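Outer membrane protein YopM (Yersinia pestis, PDB 1JL5) probably acts as a secreted leucine-rich-repeat effector that alters host cell physiology and promotes survival of the bacterium in host tissues. Local coordinates at residues F154-L168 against P172-E186. Residues are numbered along the deposited sequence; the frame is centred on the assembly and turned at random.
Sequences FLKIIDVDNNSLKKL and PPSLEFIAAGNNQLE. With CA (calcium ion), chain D.
Asn183 reaches from 172-186 to Val160 and Leu165, in and after the turn that follows strand 157-159. With CG anti to its carbonyl carbon (chi1 -89°), the side chain runs beside that of Leu165. CB lies 3.5 Å from Leu165 O, CG packs against Leu165 CB, and the amide then divides its two ends between separate backbone groups. OD1 accepts from Leu165 N at 2.9 Å, the donor tilted 24° from the carbonyl plane. ND2 donates to Val160 O at 2.8 Å in an almost straight bond, and also to Ala180 O in its own segment. Asn163 ND2 grips the same Val160 O from the opposite face of the carbonyl plane. Asn163 also donates to Val138 O of the preceding repeat, and Asn205 of the following one to Ala180 O: successive rungs of the asparagine ladder of a leucine-rich repeat solenoid, the Asn183 rung joining repeats 5 and 6. Strands 157-159 and 177-179 run parallel, their axes 4.5 Å apart, bonded from Ile158 N to Phe177 O and from Ala179 N to Ile158 O. On the face of Ile158 and Ile178, Leu168 CD1 packs tightly against both Ala180 CB (3.4 Å) and Ile178 CD1. On the face of Ile157 and Phe177, Ile157 CG2 approaches the ring obliquely, 3.5 Å from Phe177 CD1. Within the same turn as Val160, Asn162 OD1 binds a calcium ion at 2.4 Å.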
loop_
_atom_site.group_PDB
_atom_site.type_symbol
_atom_site.label_atom_id
_atom_site.label_comp_id
_atom_site.label_asym_id
_atom_site.label_seq_id
_atom_site.Cartn_x
_atom_site.Cartn_y
_atom_site.Cartn_z
ATOM N N PHE A 154 3.217 45.224 -6.826
ATOM C CA PHE A 154 1.941 44.624 -6.469
ATOM C C PHE A 154 1.995 43.108 -6.391
ATOM O O PHE A 154 0.974 42.462 -6.178
ATOM C CB PHE A 154 0.886 45.055 -7.486
ATOM C CG PHE A 154 0.874 46.532 -7.737
ATOM C CD1 PHE A 154 0.345 47.407 -6.794
ATOM C CD2 PHE A 154 1.442 47.055 -8.893
ATOM C CE1 PHE A 154 0.386 48.782 -6.996
ATOM C CE2 PHE A 154 1.487 48.429 -9.106
ATOM C CZ PHE A 154 0.960 49.293 -8.155
ATOM N N LEU A 155 3.183 42.544 -6.573
ATOM C CA LEU A 155 3.338 41.098 -6.517
ATOM C C LEU A 155 3.081 40.630 -5.096
ATOM O O LEU A 155 3.929 40.794 -4.220
ATOM C CB LEU A 155 4.751 40.689 -6.926
ATOM C CG LEU A 155 4.858 39.681 -8.071
ATOM C CD1 LEU A 155 6.234 39.053 -8.048
ATOM C CD2 LEU A 155 3.780 38.623 -7.951
ATOM N N LYS A 156 1.911 40.045 -4.871
ATOM C CA LYS A 156 1.541 39.562 -3.549
ATOM C C LYS A 156 1.763 38.059 -3.421
ATOM O O LYS A 156 2.232 37.573 -2.394
ATOM C CB LYS A 156 0.071 39.881 -3.266
ATOM C CG LYS A 156 -0.276 41.361 -3.304
ATOM C CD LYS A 156 -1.785 41.570 -3.248
ATOM C CE LYS A 156 -2.158 43.035 -3.502
ATOM N NZ LYS A 156 -1.451 43.617 -4.688
ATOM N N ILE A 157 1.419 37.323 -4.470
ATOM C CA ILE A 157 1.574 35.881 -4.454
ATOM C C ILE A 157 2.511 35.398 -5.549
ATOM O O ILE A 157 2.304 35.673 -6.727
ATOM C CB ILE A 157 0.217 35.152 -4.633
ATOM C CG1 ILE A 157 -0.703 35.432 -3.445
ATOM C CG2 ILE A 157 0.444 33.653 -4.751
ATOM C CD1 ILE A 157 -1.366 36.764 -3.497
ATOM N N ILE A 158 3.556 34.690 -5.145
ATOM C CA ILE A 158 4.500 34.122 -6.085
ATOM C C ILE A 158 4.453 32.628 -5.845
ATOM O O ILE A 158 4.800 32.148 -4.764
ATOM C CB ILE A 158 5.959 34.583 -5.852
ATOM C CG1 ILE A 158 6.174 36.003 -6.375
ATOM C CG2 ILE A 158 6.917 33.642 -6.577
ATOM C CD1 ILE A 158 5.299 37.022 -5.730
ATOM N N ASP A 159 3.993 31.895 -6.844
ATOM C CA ASP A 159 3.949 30.456 -6.742
ATOM C C ASP A 159 4.825 29.935 -7.858
ATOM O O ASP A 159 4.400 29.862 -9.007
ATOM C CB ASP A 159 2.531 29.931 -6.921
ATOM C CG ASP A 159 2.456 28.431 -6.770
ATOM O OD1 ASP A 159 3.523 27.794 -6.620
ATOM O OD2 ASP A 159 1.337 27.887 -6.798
ATOM N N VAL A 160 6.063 29.610 -7.518
ATOM C CA VAL A 160 7.002 29.074 -8.484
ATOM C C VAL A 160 7.344 27.665 -8.036
ATOM O O VAL A 160 8.391 27.120 -8.374
ATOM C CB VAL A 160 8.274 29.913 -8.546
ATOM C CG1 VAL A 160 7.933 31.317 -9.021
ATOM C CG2 VAL A 160 8.935 29.952 -7.182
ATOM N N ASP A 161 6.441 27.088 -7.254
ATOM C CA ASP A 161 6.624 25.741 -6.760
ATOM C C ASP A 161 6.827 24.791 -7.927
ATOM O O ASP A 161 6.291 24.994 -9.011
ATOM C CB ASP A 161 5.405 25.308 -5.944
ATOM C CG ASP A 161 5.425 23.828 -5.607
ATOM O OD1 ASP A 161 5.177 23.008 -6.517
ATOM O OD2 ASP A 161 5.697 23.483 -4.437
ATOM N N ASN A 162 7.629 23.765 -7.697
ATOM C CA ASN A 162 7.896 22.757 -8.701
ATOM C C ASN A 162 8.426 23.330 -10.009
ATOM O O ASN A 162 7.753 23.331 -11.040
ATOM C CB ASN A 162 6.631 21.948 -8.965
ATOM C CG ASN A 162 6.936 20.549 -9.438
ATOM O OD1 ASN A 162 7.818 20.344 -10.270
ATOM N ND2 ASN A 162 6.203 19.573 -8.913
ATOM N N ASN A 163 9.647 23.825 -9.948
ATOM C CA ASN A 163 10.309 24.368 -11.109
ATOM C C ASN A 163 11.750 23.947 -10.967
ATOM O O ASN A 163 12.049 23.031 -10.213
ATOM C CB ASN A 163 10.172 25.888 -11.139
ATOM C CG ASN A 163 8.899 26.324 -11.810
ATOM O OD1 ASN A 163 8.777 26.221 -13.025
ATOM N ND2 ASN A 163 7.931 26.786 -11.027
ATOM N N SER A 164 12.645 24.598 -11.691
ATOM C CA SER A 164 14.046 24.243 -11.595
ATOM C C SER A 164 14.825 25.456 -11.145
ATOM O O SER A 164 15.926 25.717 -11.618
ATOM C CB SER A 164 14.545 23.745 -12.944
ATOM O OG SER A 164 13.781 22.622 -13.335
ATOM N N LEU A 165 14.236 26.199 -10.220
ATOM C CA LEU A 165 14.872 27.393 -9.701
ATOM C C LEU A 165 16.008 27.031 -8.758
ATOM O O LEU A 165 15.822 26.284 -7.797
ATOM C CB LEU A 165 13.838 28.258 -8.980
ATOM C CG LEU A 165 12.692 28.706 -9.892
ATOM C CD1 LEU A 165 11.666 29.481 -9.093
ATOM C CD2 LEU A 165 13.246 29.556 -11.031
ATOM N N LYS A 166 17.192 27.551 -9.060
ATOM C CA LYS A 166 18.372 27.309 -8.243
ATOM C C LYS A 166 18.408 28.449 -7.241
ATOM O O LYS A 166 18.966 28.327 -6.151
ATOM C CB LYS A 166 19.638 27.338 -9.099
ATOM C CG LYS A 166 19.696 26.255 -10.169
ATOM C CD LYS A 166 20.093 24.897 -9.600
ATOM C CE LYS A 166 21.544 24.891 -9.127
ATOM N NZ LYS A 166 21.987 23.538 -8.668
ATOM N N LYS A 167 17.797 29.563 -7.623
ATOM C CA LYS A 167 17.747 30.734 -6.771
ATOM C C LYS A 167 16.487 31.529 -7.044
ATOM O O LYS A 167 15.905 31.442 -8.121
ATOM C CB LYS A 167 18.966 31.633 -7.029
ATOM C CG LYS A 167 20.295 30.946 -6.772
ATOM C CD LYS A 167 21.478 31.891 -6.937
ATOM C CE LYS A 167 22.771 31.198 -6.519
ATOM N NZ LYS A 167 23.951 32.106 -6.537
ATOM N N LEU A 168 16.049 32.276 -6.041
ATOM C CA LEU A 168 14.880 33.122 -6.179
ATOM C C LEU A 168 15.397 34.540 -6.180
ATOM O O LEU A 168 16.268 34.886 -5.387
ATOM C CB LEU A 168 13.924 32.958 -5.002
ATOM C CG LEU A 168 13.115 31.674 -4.914
ATOM C CD1 LEU A 168 12.181 31.769 -3.716
ATOM C CD2 LEU A 168 12.321 31.473 -6.206
ATOM N N PRO A 172 9.745 41.099 -3.635
ATOM C CA PRO A 172 9.148 42.430 -3.557
ATOM C C PRO A 172 8.515 42.625 -2.188
ATOM O O PRO A 172 7.929 41.698 -1.634
ATOM C CB PRO A 172 8.105 42.397 -4.667
ATOM C CG PRO A 172 7.622 40.977 -4.599
ATOM C CD PRO A 172 8.929 40.209 -4.485
ATOM N N PRO A 173 8.632 43.832 -1.625
ATOM C CA PRO A 173 8.060 44.136 -0.313
ATOM C C PRO A 173 6.574 43.820 -0.262
ATOM O O PRO A 173 6.003 43.650 0.812
ATOM C CB PRO A 173 8.331 45.629 -0.161
ATOM C CG PRO A 173 9.631 45.796 -0.894
ATOM C CD PRO A 173 9.404 44.977 -2.141
ATOM N N SER A 174 5.948 43.746 -1.430
ATOM C CA SER A 174 4.524 43.459 -1.509
ATOM C C SER A 174 4.239 41.974 -1.340
ATOM O O SER A 174 3.094 41.574 -1.134
ATOM C CB SER A 174 3.970 43.917 -2.855
ATOM O OG SER A 174 4.696 43.323 -3.918
ATOM N N LEU A 175 5.282 41.161 -1.427
ATOM C CA LEU A 175 5.120 39.721 -1.315
ATOM C C LEU A 175 4.413 39.293 -0.039
ATOM O O LEU A 175 4.869 39.572 1.064
ATOM C CB LEU A 175 6.479 39.028 -1.402
ATOM C CG LEU A 175 6.381 37.507 -1.526
ATOM C CD1 LEU A 175 5.494 37.169 -2.695
ATOM C CD2 LEU A 175 7.755 36.897 -1.712
ATOM N N GLU A 176 3.288 38.610 -0.196
ATOM C CA GLU A 176 2.535 38.138 0.950
ATOM C C GLU A 176 2.639 36.631 0.992
ATOM O O GLU A 176 2.535 36.005 2.048
ATOM C CB GLU A 176 1.063 38.506 0.818
ATOM C CG GLU A 176 0.799 39.923 0.381
ATOM C CD GLU A 176 -0.654 40.295 0.550
ATOM O OE1 GLU A 176 -1.516 39.423 0.321
ATOM O OE2 GLU A 176 -0.933 41.459 0.907
ATOM N N PHE A 177 2.850 36.050 -0.177
ATOM C CA PHE A 177 2.914 34.613 -0.274
ATOM C C PHE A 177 3.854 34.160 -1.359
ATOM O O PHE A 177 3.767 34.601 -2.505
ATOM C CB PHE A 177 1.502 34.077 -0.536
ATOM C CG PHE A 177 1.440 32.609 -0.854
ATOM C CD1 PHE A 177 1.966 32.111 -2.043
ATOM C CD2 PHE A 177 0.806 31.727 0.016
ATOM C CE1 PHE A 177 1.861 30.761 -2.365
ATOM C CE2 PHE A 177 0.696 30.373 -0.300
ATOM C CZ PHE A 177 1.223 29.891 -1.493
ATOM N N ILE A 178 4.773 33.283 -0.989
ATOM C CA ILE A 178 5.672 32.729 -1.966
ATOM C C ILE A 178 5.813 31.238 -1.743
ATOM O O ILE A 178 6.151 30.774 -0.651
ATOM C CB ILE A 178 7.063 33.377 -1.949
ATOM C CG1 ILE A 178 7.892 32.776 -3.088
ATOM C CG2 ILE A 178 7.734 33.177 -0.596
ATOM C CD1 ILE A 178 9.185 33.483 -3.362
ATOM N N ALA A 179 5.489 30.490 -2.787
ATOM C CA ALA A 179 5.612 29.050 -2.768
ATOM C C ALA A 179 6.716 28.831 -3.779
ATOM O O ALA A 179 6.558 29.137 -4.957
ATOM C CB ALA A 179 4.318 28.397 -3.229
ATOM N N ALA A 180 7.857 28.356 -3.304
ATOM C CA ALA A 180 8.996 28.096 -4.168
ATOM C C ALA A 180 9.478 26.698 -3.836
ATOM O O ALA A 180 10.644 26.356 -4.019
ATOM C CB ALA A 180 10.089 29.109 -3.910
ATOM N N GLY A 181 8.557 25.895 -3.324
ATOM C CA GLY A 181 8.892 24.540 -2.963
ATOM C C GLY A 181 9.183 23.708 -4.191
ATOM O O GLY A 181 8.816 24.069 -5.308
ATOM N N ASN A 182 9.853 22.586 -3.971
ATOM C CA ASN A 182 10.198 21.667 -5.035
ATOM C C ASN A 182 10.941 22.363 -6.155
ATOM O O ASN A 182 10.524 22.367 -7.315
ATOM C CB ASN A 182 8.949 20.983 -5.582
ATOM C CG ASN A 182 9.275 19.696 -6.321
ATOM O OD1 ASN A 182 8.437 19.151 -7.042
ATOM N ND2 ASN A 182 10.496 19.199 -6.135
ATOM N N ASN A 183 12.045 22.979 -5.781
ATOM C CA ASN A 183 12.904 23.644 -6.727
ATOM C C ASN A 183 14.283 23.160 -6.350
ATOM O O ASN A 183 14.413 22.106 -5.733
ATOM C CB ASN A 183 12.773 25.160 -6.597
ATOM C CG ASN A 183 11.679 25.711 -7.486
ATOM O OD1 ASN A 183 11.842 25.776 -8.699
ATOM N ND2 ASN A 183 10.551 26.079 -6.894
ATOM N N GLN A 184 15.312 23.911 -6.705
ATOM C CA GLN A 184 16.666 23.499 -6.380
ATOM C C GLN A 184 17.322 24.646 -5.645
ATOM O O GLN A 184 18.518 24.895 -5.772
ATOM C CB GLN A 184 17.409 23.160 -7.668
ATOM C CG GLN A 184 16.670 22.118 -8.492
ATOM C CD GLN A 184 17.113 22.071 -9.941
ATOM O OE1 GLN A 184 16.567 21.311 -10.742
ATOM N NE2 GLN A 184 18.108 22.882 -10.285
ATOM N N LEU A 185 16.509 25.346 -4.868
ATOM C CA LEU A 185 16.991 26.476 -4.107
ATOM C C LEU A 185 17.950 26.004 -3.033
ATOM O O LEU A 185 17.653 25.086 -2.270
ATOM C CB LEU A 185 15.820 27.214 -3.461
ATOM C CG LEU A 185 14.734 27.691 -4.428
ATOM C CD1 LEU A 185 13.622 28.372 -3.641
ATOM C CD2 LEU A 185 15.339 28.644 -5.457
ATOM N N GLU A 186 19.116 26.627 -2.992
ATOM C CA GLU A 186 20.104 26.290 -1.992
ATOM C C GLU A 186 19.997 27.367 -0.929
ATOM O O GLU A 186 20.474 27.214 0.188
ATOM C CB GLU A 186 21.490 26.265 -2.619
ATOM C CG GLU A 186 21.633 25.169 -3.653
ATOM C CD GLU A 186 22.998 25.146 -4.288
ATOM O OE1 GLU A 186 23.992 24.979 -3.549
ATOM O OE2 GLU A 186 23.074 25.297 -5.527
HETATM CA CA CA D . 9.690 18.774 -10.217
HETATM O O HOH W 1 13.904 21.127 -9.148
HETATM O O HOH W 2 10.833 20.725 -9.508
HETATM O O HOH W 3 14.749 19.770 -12.236
HETATM O O HOH W 4 18.169 24.709 -12.715
HETATM O O HOH W 5 19.764 29.430 -3.963
HETATM O O HOH W 6 20.491 23.231 -6.223
HETATM O O HOH W 7 8.403 16.237 -10.398
HETATM O O HOH W 8 9.161 18.996 -12.648
#